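Local coordinates for protein 4-carboxymuconolactone decarboxylase (Sinorhizobium meliloti, PDB 4G9Q) that belongs to the carboxymuconolactone decarboxylase family, forms an all-helical trimer, and may have peroxiredoxin activity, at residues D191-P196 and D202-T207; I110-T115 and Q146-E151; Y187-L192 and I220-N225. One frame throughout, in Å; residues are numbered along the deposited sequence.

Contact 1: D191-P196 and D202-T207; sequences DLWLRP and DRSLVT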
loop_
_atom_site.group_PDB
_atom_site.type_symbol
_atom_site.label_atom_id
_atom_site.label_comp_id
_atom_site.label_asym_id
_atom_site.label_seq_id
_atom_site.Cartn_x
_atom_site.Cartn_y
_atom_site.Cartn_z
ATOM N N ASP A 191 8.391 -10.743 24.244
ATOM C CA ASP A 191 9.060 -11.748 23.411
ATOM C C ASP A 191 9.814 -11.132 22.237
ATOM O O ASP A 191 11.037 -11.012 22.291
ATOM C CB ASP A 191 8.092 -12.846 22.929
ATOM C CG ASP A 191 8.774 -13.872 22.027
ATOM O OD1 ASP A 191 10.008 -14.042 22.134
ATOM O OD2 ASP A 191 8.082 -14.514 21.202
ATOM N N LEU A 192 9.088 -10.734 21.185
ATOM C CA LEU A 192 9.712 -10.224 19.960
ATOM C C LEU A 192 10.808 -9.182 20.223
ATOM O O LEU A 192 11.918 -9.301 19.692
ATOM C CB LEU A 192 8.647 -9.670 18.988
ATOM C CG LEU A 192 9.120 -9.204 17.598
ATOM C CD1 LEU A 192 9.652 -10.359 16.762
ATOM C CD2 LEU A 192 7.985 -8.488 16.868
ATOM N N TRP A 193 10.503 -8.190 21.059
ATOM C CA TRP A 193 11.418 -7.077 21.326
ATOM C C TRP A 193 12.617 -7.473 22.180
ATOM O O TRP A 193 13.608 -6.746 22.231
ATOM C CB TRP A 193 10.670 -5.883 21.938
ATOM C CG TRP A 193 9.966 -5.094 20.878
ATOM C CD1 TRP A 193 8.652 -5.173 20.530
ATOM C CD2 TRP A 193 10.559 -4.134 20.002
ATOM N NE1 TRP A 193 8.382 -4.306 19.491
ATOM C CE2 TRP A 193 9.537 -3.658 19.147
ATOM C CE3 TRP A 193 11.853 -3.613 19.866
ATOM C CZ2 TRP A 193 9.773 -2.689 18.161
ATOM C CZ3 TRP A 193 12.087 -2.649 18.881
ATOM C CH2 TRP A 193 11.046 -2.200 18.046
ATOM N N LEU A 194 12.527 -8.636 22.820
ATOM C CA LEU A 194 13.622 -9.167 23.635
ATOM C C LEU A 194 14.447 -10.237 22.915
ATOM O O LEU A 194 15.440 -10.741 23.457
ATOM C CB LEU A 194 13.064 -9.725 24.951
ATOM C CG LEU A 194 12.173 -8.767 25.747
ATOM C CD1 LEU A 194 11.623 -9.466 26.986
ATOM C CD2 LEU A 194 12.915 -7.470 26.116
ATOM N N ARG A 195 14.051 -10.586 21.693
ATOM C CA ARG A 195 14.814 -11.547 20.908
ATOM C C ARG A 195 16.184 -10.960 20.549
ATOM O O ARG A 195 16.267 -9.830 20.069
ATOM C CB ARG A 195 14.027 -11.976 19.668
ATOM C CG ARG A 195 12.858 -12.923 19.983
ATOM C CD ARG A 195 11.985 -13.166 18.744
ATOM N NE ARG A 195 12.770 -13.703 17.631
ATOM C CZ ARG A 195 13.047 -14.992 17.444
ATOM N NH1 ARG A 195 12.589 -15.919 18.283
ATOM N NH2 ARG A 195 13.782 -15.356 16.404
ATOM N N PRO A 196 17.268 -11.708 20.817
ATOM C CA PRO A 196 18.608 -11.108 20.674
ATOM C C PRO A 196 19.164 -11.005 19.246
ATOM O O PRO A 196 20.205 -10.374 19.039
ATOM C CB PRO A 196 19.493 -12.034 21.524
ATOM C CG PRO A 196 18.806 -13.369 21.447
ATOM C CD PRO A 196 17.323 -13.032 21.472
ATOM N N ASP A 202 18.945 -1.844 16.244
ATOM C CA ASP A 202 18.671 -2.317 14.892
ATOM C C ASP A 202 17.215 -2.739 14.708
ATOM O O ASP A 202 16.645 -2.540 13.636
ATOM C CB ASP A 202 19.610 -3.467 14.528
ATOM C CG ASP A 202 21.064 -3.038 14.486
ATOM O OD1 ASP A 202 21.341 -1.924 13.998
ATOM O OD2 ASP A 202 21.934 -3.813 14.934
ATOM N N ARG A 203 16.620 -3.322 15.746
ATOM C CA ARG A 203 15.199 -3.677 15.692
ATOM C C ARG A 203 14.339 -2.416 15.588
ATOM O O ARG A 203 13.369 -2.377 14.834
ATOM C CB ARG A 203 14.790 -4.527 16.898
ATOM C CG ARG A 203 13.446 -5.229 16.723
ATOM C CD ARG A 203 13.103 -6.120 17.918
ATOM N NE ARG A 203 14.038 -7.238 18.070
ATOM C CZ ARG A 203 13.948 -8.397 17.417
ATOM N NH1 ARG A 203 12.969 -8.615 16.542
ATOM N NH2 ARG A 203 14.854 -9.340 17.634
ATOM N N SER A 204 14.716 -1.381 16.334
ATOM C CA SER A 204 14.039 -0.091 16.245
ATOM C C SER A 204 14.259 0.547 14.874
ATOM O O SER A 204 13.334 1.133 14.306
ATOM C CB SER A 204 14.515 0.841 17.358
ATOM O OG SER A 204 13.983 0.428 18.612
ATOM N N LEU A 205 15.481 0.426 14.351
ATOM C CA LEU A 205 15.810 0.931 13.015
ATOM C C LEU A 205 14.900 0.322 11.941
ATOM O O LEU A 205 14.313 1.047 11.138
ATOM C CB LEU A 205 17.288 0.676 12.683
ATOM C CG LEU A 205 17.783 1.115 11.300
ATOM C CD1 LEU A 205 17.607 2.621 11.118
ATOM C CD2 LEU A 205 19.235 0.715 11.090
ATOM N N VAL A 206 14.781 -1.003 11.931
ATOM C CA VAL A 206 13.925 -1.660 10.938
ATOM C C VAL A 206 12.447 -1.292 11.128
ATOM O O VAL A 206 11.715 -1.145 10.149
ATOM C CB VAL A 206 14.134 -3.206 10.857
ATOM C CG1 VAL A 206 15.535 -3.540 10.328
ATOM C CG2 VAL A 206 13.895 -3.886 12.183
ATOM N N THR A 207 12.026 -1.128 12.384
ATOM C CA THR A 207 10.650 -0.731 12.688
ATOM C C THR A 207 10.349 0.671 12.153
ATOM O O THR A 207 9.357 0.856 11.445
ATOM C CB THR A 207 10.330 -0.814 14.197
ATOM O OG1 THR A 207 10.668 -2.120 14.676
ATOM C CG2 THR A 207 8.846 -0.547 14.457
HETATM O O HOH W 1 16.036 -6.736 20.027
#

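Contact 2: I110-T115 and Q146-E151; sequences ISETIT and QLAAVE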
loop_
_atom_site.group_PDB
_atom_site.type_symbol
_atom_site.label_atom_id
_atom_site.label_comp_id
_atom_site.label_asym_id
_atom_site.label_seq_id
_atom_site.Cartn_x
_atom_site.Cartn_y
_atom_site.Cartn_z
ATOM N N ILE A 110 19.105 -10.450 8.791
ATOM C CA ILE A 110 18.116 -10.469 7.711
ATOM C C ILE A 110 16.968 -11.394 8.108
ATOM O O ILE A 110 15.798 -11.027 7.997
ATOM C CB ILE A 110 18.744 -10.906 6.356
ATOM C CG1 ILE A 110 19.815 -9.894 5.936
ATOM C CG2 ILE A 110 17.662 -11.082 5.276
ATOM C CD1 ILE A 110 20.509 -10.199 4.614
ATOM N N SER A 111 17.324 -12.584 8.590
ATOM C CA SER A 111 16.362 -13.557 9.098
ATOM C C SER A 111 15.432 -12.927 10.134
ATOM O O SER A 111 14.196 -13.069 10.056
ATOM C CB SER A 111 17.117 -14.750 9.705
ATOM O OG SER A 111 16.221 -15.743 10.156
ATOM N N GLU A 112 16.021 -12.214 11.093
ATOM C CA GLU A 112 15.242 -11.604 12.171
ATOM C C GLU A 112 14.397 -10.424 11.693
ATOM O O GLU A 112 13.306 -10.193 12.214
ATOM C CB GLU A 112 16.152 -11.201 13.338
ATOM C CG GLU A 112 15.406 -10.773 14.608
ATOM C CD GLU A 112 14.594 -11.891 15.250
ATOM O OE1 GLU A 112 14.717 -13.067 14.826
ATOM O OE2 GLU A 112 13.829 -11.590 16.188
ATOM N N THR A 113 14.886 -9.693 10.690
ATOM C CA THR A 113 14.121 -8.574 10.130
ATOM C C THR A 113 12.806 -9.072 9.529
ATOM O O THR A 113 11.747 -8.467 9.731
ATOM C CB THR A 113 14.947 -7.796 9.086
ATOM O OG1 THR A 113 16.077 -7.216 9.742
ATOM C CG2 THR A 113 14.117 -6.680 8.441
ATOM N N ILE A 114 12.890 -10.183 8.808
ATOM C CA ILE A 114 11.715 -10.826 8.220
ATOM C C ILE A 114 10.704 -11.218 9.308
ATOM O O ILE A 114 9.521 -10.901 9.203
ATOM C CB ILE A 114 12.134 -12.017 7.324
ATOM C CG1 ILE A 114 12.918 -11.473 6.120
ATOM C CG2 ILE A 114 10.911 -12.821 6.864
ATOM C CD1 ILE A 114 13.748 -12.500 5.371
ATOM N N THR A 115 11.179 -11.871 10.367
ATOM C CA THR A 115 10.298 -12.277 11.462
ATOM C C THR A 115 9.669 -11.079 12.166
ATOM O O THR A 115 8.472 -11.085 12.476
ATOM C CB THR A 115 11.044 -13.168 12.461
ATOM O OG1 THR A 115 11.480 -14.348 11.776
ATOM C CG2 THR A 115 10.147 -13.561 13.629
ATOM N N GLN A 146 23.033 -20.573 10.081
ATOM C CA GLN A 146 23.423 -19.158 10.195
ATOM C C GLN A 146 22.242 -18.227 10.488
ATOM O O GLN A 146 22.420 -17.017 10.641
ATOM C CB GLN A 146 24.125 -18.699 8.918
ATOM C CG GLN A 146 25.426 -19.431 8.600
ATOM C CD GLN A 146 26.254 -18.695 7.561
ATOM O OE1 GLN A 146 26.522 -17.503 7.700
ATOM N NE2 GLN A 146 26.658 -19.402 6.516
ATOM N N LEU A 147 21.045 -18.796 10.576
ATOM C CA LEU A 147 19.818 -18.004 10.700
ATOM C C LEU A 147 19.504 -17.629 12.149
ATOM O O LEU A 147 20.136 -18.136 13.087
ATOM C CB LEU A 147 18.643 -18.747 10.047
ATOM C CG LEU A 147 18.889 -19.223 8.604
ATOM C CD1 LEU A 147 17.720 -20.036 8.090
ATOM C CD2 LEU A 147 19.166 -18.058 7.678
ATOM N N ALA A 148 18.535 -16.734 12.328
ATOM C CA ALA A 148 18.113 -16.319 13.662
ATOM C C ALA A 148 17.510 -17.509 14.396
ATOM O O ALA A 148 16.813 -18.321 13.794
ATOM C CB ALA A 148 17.113 -15.175 13.575
ATOM N N ALA A 149 17.789 -17.612 15.695
ATOM C CA ALA A 149 17.341 -18.757 16.491
ATOM C C ALA A 149 15.825 -18.766 16.660
ATOM O O ALA A 149 15.214 -17.718 16.853
ATOM C CB ALA A 149 18.026 -18.751 17.855
ATOM N N VAL A 150 15.222 -19.953 16.578
ATOM C CA VAL A 150 13.802 -20.111 16.889
ATOM C C VAL A 150 13.518 -19.645 18.320
ATOM O O VAL A 150 12.606 -18.845 18.556
ATOM C CB VAL A 150 13.327 -21.574 16.690
ATOM C CG1 VAL A 150 11.912 -21.769 17.219
ATOM C CG2 VAL A 150 13.396 -21.959 15.230
ATOM N N GLU A 151 14.304 -20.145 19.270
ATOM C CA GLU A 151 14.206 -19.696 20.655
ATOM C C GLU A 151 15.603 -19.564 21.254
ATOM O O GLU A 151 16.427 -20.469 21.128
ATOM C CB GLU A 151 13.347 -20.662 21.486
ATOM C CG GLU A 151 13.101 -20.192 22.917
ATOM C CD GLU A 151 12.153 -21.088 23.707
ATOM O OE1 GLU A 151 11.653 -22.099 23.164
ATOM O OE2 GLU A 151 11.911 -20.768 24.888
HETATM O O HOH W 2 14.475 -17.531 12.455
#

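Contact 3: Y187-L192 and I220-N225; sequences YLFRDL and ITFHLN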
loop_
_atom_site.group_PDB
_atom_site.type_symbol
_atom_site.label_atom_id
_atom_site.label_comp_id
_atom_site.label_asym_id
_atom_site.label_seq_id
_atom_site.Cartn_x
_atom_site.Cartn_y
_atom_site.Cartn_z
ATOM N N TYR A 187 3.278 -11.379 22.904
ATOM C CA TYR A 187 3.995 -11.692 21.662
ATOM C C TYR A 187 5.047 -10.651 21.315
ATOM O O TYR A 187 6.112 -10.992 20.801
ATOM C CB TYR A 187 3.034 -11.817 20.475
ATOM C CG TYR A 187 2.139 -13.041 20.450
ATOM C CD1 TYR A 187 2.226 -14.042 21.423
ATOM C CD2 TYR A 187 1.217 -13.209 19.414
ATOM C CE1 TYR A 187 1.406 -15.166 21.365
ATOM C CE2 TYR A 187 0.396 -14.324 19.353
ATOM C CZ TYR A 187 0.493 -15.296 20.331
ATOM O OH TYR A 187 -0.326 -16.403 20.260
ATOM N N LEU A 188 4.746 -9.379 21.566
ATOM C CA LEU A 188 5.663 -8.319 21.145
ATOM C C LEU A 188 6.622 -7.877 22.238
ATOM O O LEU A 188 7.828 -8.112 22.145
ATOM C CB LEU A 188 4.917 -7.108 20.572
ATOM C CG LEU A 188 3.959 -7.310 19.399
ATOM C CD1 LEU A 188 3.579 -5.947 18.842
ATOM C CD2 LEU A 188 4.553 -8.172 18.306
ATOM N N PHE A 189 6.094 -7.234 23.274
ATOM C CA PHE A 189 6.977 -6.593 24.240
ATOM C C PHE A 189 7.667 -7.541 25.220
ATOM O O PHE A 189 8.757 -7.236 25.693
ATOM C CB PHE A 189 6.283 -5.403 24.910
ATOM C CG PHE A 189 6.065 -4.263 23.966
ATOM C CD1 PHE A 189 7.114 -3.408 23.643
ATOM C CD2 PHE A 189 4.838 -4.086 23.343
ATOM C CE1 PHE A 189 6.934 -2.368 22.736
ATOM C CE2 PHE A 189 4.642 -3.045 22.443
ATOM C CZ PHE A 189 5.690 -2.185 22.141
ATOM N N ARG A 190 7.064 -8.698 25.475
ATOM C CA ARG A 190 7.687 -9.706 26.338
ATOM C C ARG A 190 8.313 -10.872 25.569
ATOM O O ARG A 190 8.729 -11.870 26.173
ATOM C CB ARG A 190 6.699 -10.205 27.401
ATOM C CG ARG A 190 6.414 -9.171 28.476
ATOM C CD ARG A 190 5.616 -9.750 29.634
ATOM N NE ARG A 190 6.200 -9.351 30.915
ATOM C CZ ARG A 190 7.065 -10.085 31.610
ATOM N NH1 ARG A 190 7.446 -11.280 31.170
ATOM N NH2 ARG A 190 7.546 -9.630 32.757
ATOM N N ASP A 191 8.391 -10.743 24.244
ATOM C CA ASP A 191 9.060 -11.748 23.411
ATOM C C ASP A 191 9.814 -11.132 22.237
ATOM O O ASP A 191 11.037 -11.012 22.291
ATOM C CB ASP A 191 8.092 -12.846 22.929
ATOM C CG ASP A 191 8.774 -13.872 22.027
ATOM O OD1 ASP A 191 10.008 -14.042 22.134
ATOM O OD2 ASP A 191 8.082 -14.514 21.202
ATOM N N LEU A 192 9.088 -10.734 21.185
ATOM C CA LEU A 192 9.712 -10.224 19.960
ATOM C C LEU A 192 10.808 -9.182 20.223
ATOM O O LEU A 192 11.918 -9.301 19.692
ATOM C CB LEU A 192 8.647 -9.670 18.988
ATOM C CG LEU A 192 9.120 -9.204 17.598
ATOM C CD1 LEU A 192 9.652 -10.359 16.762
ATOM C CD2 LEU A 192 7.985 -8.488 16.868
ATOM N N ILE A 220 5.151 6.334 14.702
ATOM C CA ILE A 220 6.543 6.781 14.629
ATOM C C ILE A 220 7.028 7.439 15.928
ATOM O O ILE A 220 8.172 7.240 16.322
ATOM C CB ILE A 220 6.795 7.707 13.403
ATOM C CG1 ILE A 220 6.585 6.924 12.103
ATOM C CG2 ILE A 220 8.205 8.291 13.439
ATOM C CD1 ILE A 220 6.695 7.762 10.839
ATOM N N THR A 221 6.168 8.203 16.596
ATOM C CA THR A 221 6.580 8.875 17.842
ATOM C C THR A 221 7.153 7.865 18.843
ATOM O O THR A 221 8.288 8.015 19.310
ATOM C CB THR A 221 5.442 9.717 18.466
ATOM O OG1 THR A 221 5.103 10.788 17.576
ATOM C CG2 THR A 221 5.864 10.309 19.813
ATOM N N PHE A 222 6.376 6.829 19.149
ATOM C CA PHE A 222 6.814 5.797 20.084
ATOM C C PHE A 222 8.117 5.140 19.630
ATOM O O PHE A 222 9.075 5.032 20.403
ATOM C CB PHE A 222 5.713 4.744 20.270
ATOM C CG PHE A 222 6.075 3.652 21.240
ATOM C CD1 PHE A 222 5.843 3.811 22.605
ATOM C CD2 PHE A 222 6.652 2.468 20.789
ATOM C CE1 PHE A 222 6.183 2.803 23.506
ATOM C CE2 PHE A 222 6.997 1.453 21.681
ATOM C CZ PHE A 222 6.761 1.623 23.042
ATOM N N HIS A 223 8.162 4.715 18.369
ATOM C CA HIS A 223 9.298 3.939 17.895
ATOM C C HIS A 223 10.560 4.736 17.605
ATOM O O HIS A 223 11.661 4.204 17.725
ATOM C CB HIS A 223 8.890 3.002 16.753
ATOM C CG HIS A 223 8.049 1.859 17.227
ATOM N ND1 HIS A 223 8.575 0.797 17.930
ATOM C CD2 HIS A 223 6.713 1.647 17.166
ATOM C CE1 HIS A 223 7.602 -0.038 18.254
ATOM N NE2 HIS A 223 6.462 0.458 17.807
ATOM N N LEU A 224 10.404 6.010 17.251
ATOM C CA LEU A 224 11.569 6.882 17.084
ATOM C C LEU A 224 12.197 7.210 18.439
ATOM O O LEU A 224 13.418 7.186 18.582
ATOM C CB LEU A 224 11.222 8.154 16.310
ATOM C CG LEU A 224 12.362 9.164 16.117
ATOM C CD1 LEU A 224 13.550 8.556 15.371
ATOM C CD2 LEU A 224 11.842 10.394 15.396
ATOM N N ASN A 225 11.360 7.499 19.435
ATOM C CA ASN A 225 11.854 7.672 20.798
ATOM C C ASN A 225 12.613 6.436 21.255
ATOM O O ASN A 225 13.704 6.540 21.805
ATOM C CB ASN A 225 10.714 7.985 21.768
ATOM C CG ASN A 225 10.341 9.448 21.777
ATOM O OD1 ASN A 225 9.185 9.806 21.553
ATOM N ND2 ASN A 225 11.317 10.304 22.045
#

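Contact 1: D191-P196 and D202-T207
Trp193 and Arg203 face each other where the chain leaves helix 178-192 and enters helix 200-213, with CA atoms 7.6 Å apart. A type I beta turn from Leu192 to Arg195 forms the exit, closed by the backbone bond from Arg195 N to Leu192 O, and Arg203 lies on the first turn of the next helix. Arg203 leaves that helix with CG opposite its own N (chi1 -165°), reaches the turn, and lays its aliphatic part over one face of the Trp193 indole. Its CD stands 3.4 Å from Trp193 CE3, near the rim of the ring system, and CG makes a CH-pi contact with the six-membered ring. The chain bends at chi3, about the CG-CD bond that lies over the indole, and this brings the guanidinium up to the turn. Leu192 O sits over the centre of this group, 3.2 Å from Arg203 CZ. The hydrogen bond goes instead from Arg203 NH2 to Arg195 O, at 2.9 Å, with the donor above the carbonyl plane and an N-H...O angle of 140°. Water 1, in the guanidinium plane, accepts from Arg203 NE at 2.8 Å and lies within hydrogen-bonding distance of Arg195 O. The far end of the indole reaches Thr207, whose OG1 is 3.4 Å from Trp193 CH2 and donates to Arg203 O; His116 is another partner of this hydroxyl, while Tyr120 pairs with Trp193 NE1. Glu112 bridges Arg203 and Arg195, making this a buried arginine–carboxylate cluster where two helices of the all-alpha carboxymuconolactone decarboxylase fold are joined through a beta turn.

Contact 2: I110-T115 and Q146-E151
Ser111 and Glu112, neighbours on helix 107-120, meet the methyl group of Ala148 where an extended connection crosses this helix of the all-alpha carboxymuconolactone decarboxylase fold. The crossing is close, the CA atoms of Ser111 and Ala148 being 5.6 Å apart. Ala148 directs CB toward the helix, and the two polar side chains approach that methyl from different directions. Glu112 first extends from the helix, then bends at chi2 (65°), which brings its carboxylate back alongside the connection and puts OE1 3.4 Å from Ala148 CB. The other carboxylate oxygen, OE2, is engaged by Arg195 and Arg203 in salt bridges. Ser111 turns its hydroxyl away from its own N (chi1 -177°), out toward the connection. There OG of Ser111 lies 3.6 Å from Ala148 CB and 3.9 Å from Leu147 CB, and it also hydrogen-bonds Val49 O of the second subunit. The connection itself is tied further to Arg195, through the carbonyls of Ala149 and Val150, while Leu147 packs on Phe137 of helix 130-139. Direct polar contact across the crossing is slight: Ala148 N donates to Ser111 OG in a weak hydrogen bond of 3.3 Å, and water 2 adds a bridge by donating at 2.8 Å to Ala148 O and, weakly, to Ser111 OG.

Contact 3: Y187-L192 and I220-N225
Phe189 and Phe222 bridge two helical segments that stay well apart, the closest CA atoms, those of Phe189 and His223, being 12.5 Å from each other; segment 187-192 includes a wider pi-type turn, closed by a bond of 3.0 Å from Leu192 N to Tyr187 O. The two phenylalanines extend from opposite directions and meet rim to rim. The ring planes of Phe189 and Phe222 stand at 86° to each other, yet neither ring lies over the face of the other. Phe189 contributes CE1 and CZ, Phe222 contributes CE2 and CZ. The closest approach, 3.9 Å from Phe189 CZ to Phe222 CE2, is an ordinary apolar contact, and the other three pairings among these four atoms are only slightly longer. Phe222 is carried across the gap to Phe189 by its first torsion, which sets CG trans to N (chi1 -179°). The same ring turns its edge to the face of the neighbouring imidazole, with Phe222 CD2 3.5 Å above the plane of the His223 ring, over its centre. The contact is small, burying 81 Å² in all, and lies at the surface, where Phe222 is exposed and Phe189 partly so. Toward the interior the aromatic group continues: Phe189 stacks on Trp193, and His223 meets both Trp193 and Tyr120. Helix 159-173 adjoins Phe189 through Glu162 and Arg165, helix 107-120 lies against Leu188 and Leu192, and helix 250-267 packs on Ile220 and Thr221; amid these helices the two phenylalanines join helix 178-192 to helix 220-229.

Overall arrangement
Contact 1 sits between the other two, its centre about 11 Å from that of contact 2 and about 8 Å from that of contact 3. Contacts 2 and 1 are linked by charge, with Arg195 NE 2.8 Å from Glu112 OE2. Toward contact 3 the link is aromatic and along the backbone: Trp193 CZ2 lies 3.4 Å from His223 CE1, Trp193 N lies 2.9 Å from Leu188 O, a probable hydrogen bond, and both contacts use Asp191 and Leu192. Contacts 2 and 3, with centres about 18 Å apart, do not touch, although their nearest atoms come within about 4 Å. The series runs from a buried carboxylate–arginine cluster through an indole to surface phenylalanines, and all three contacts touch the second subunit.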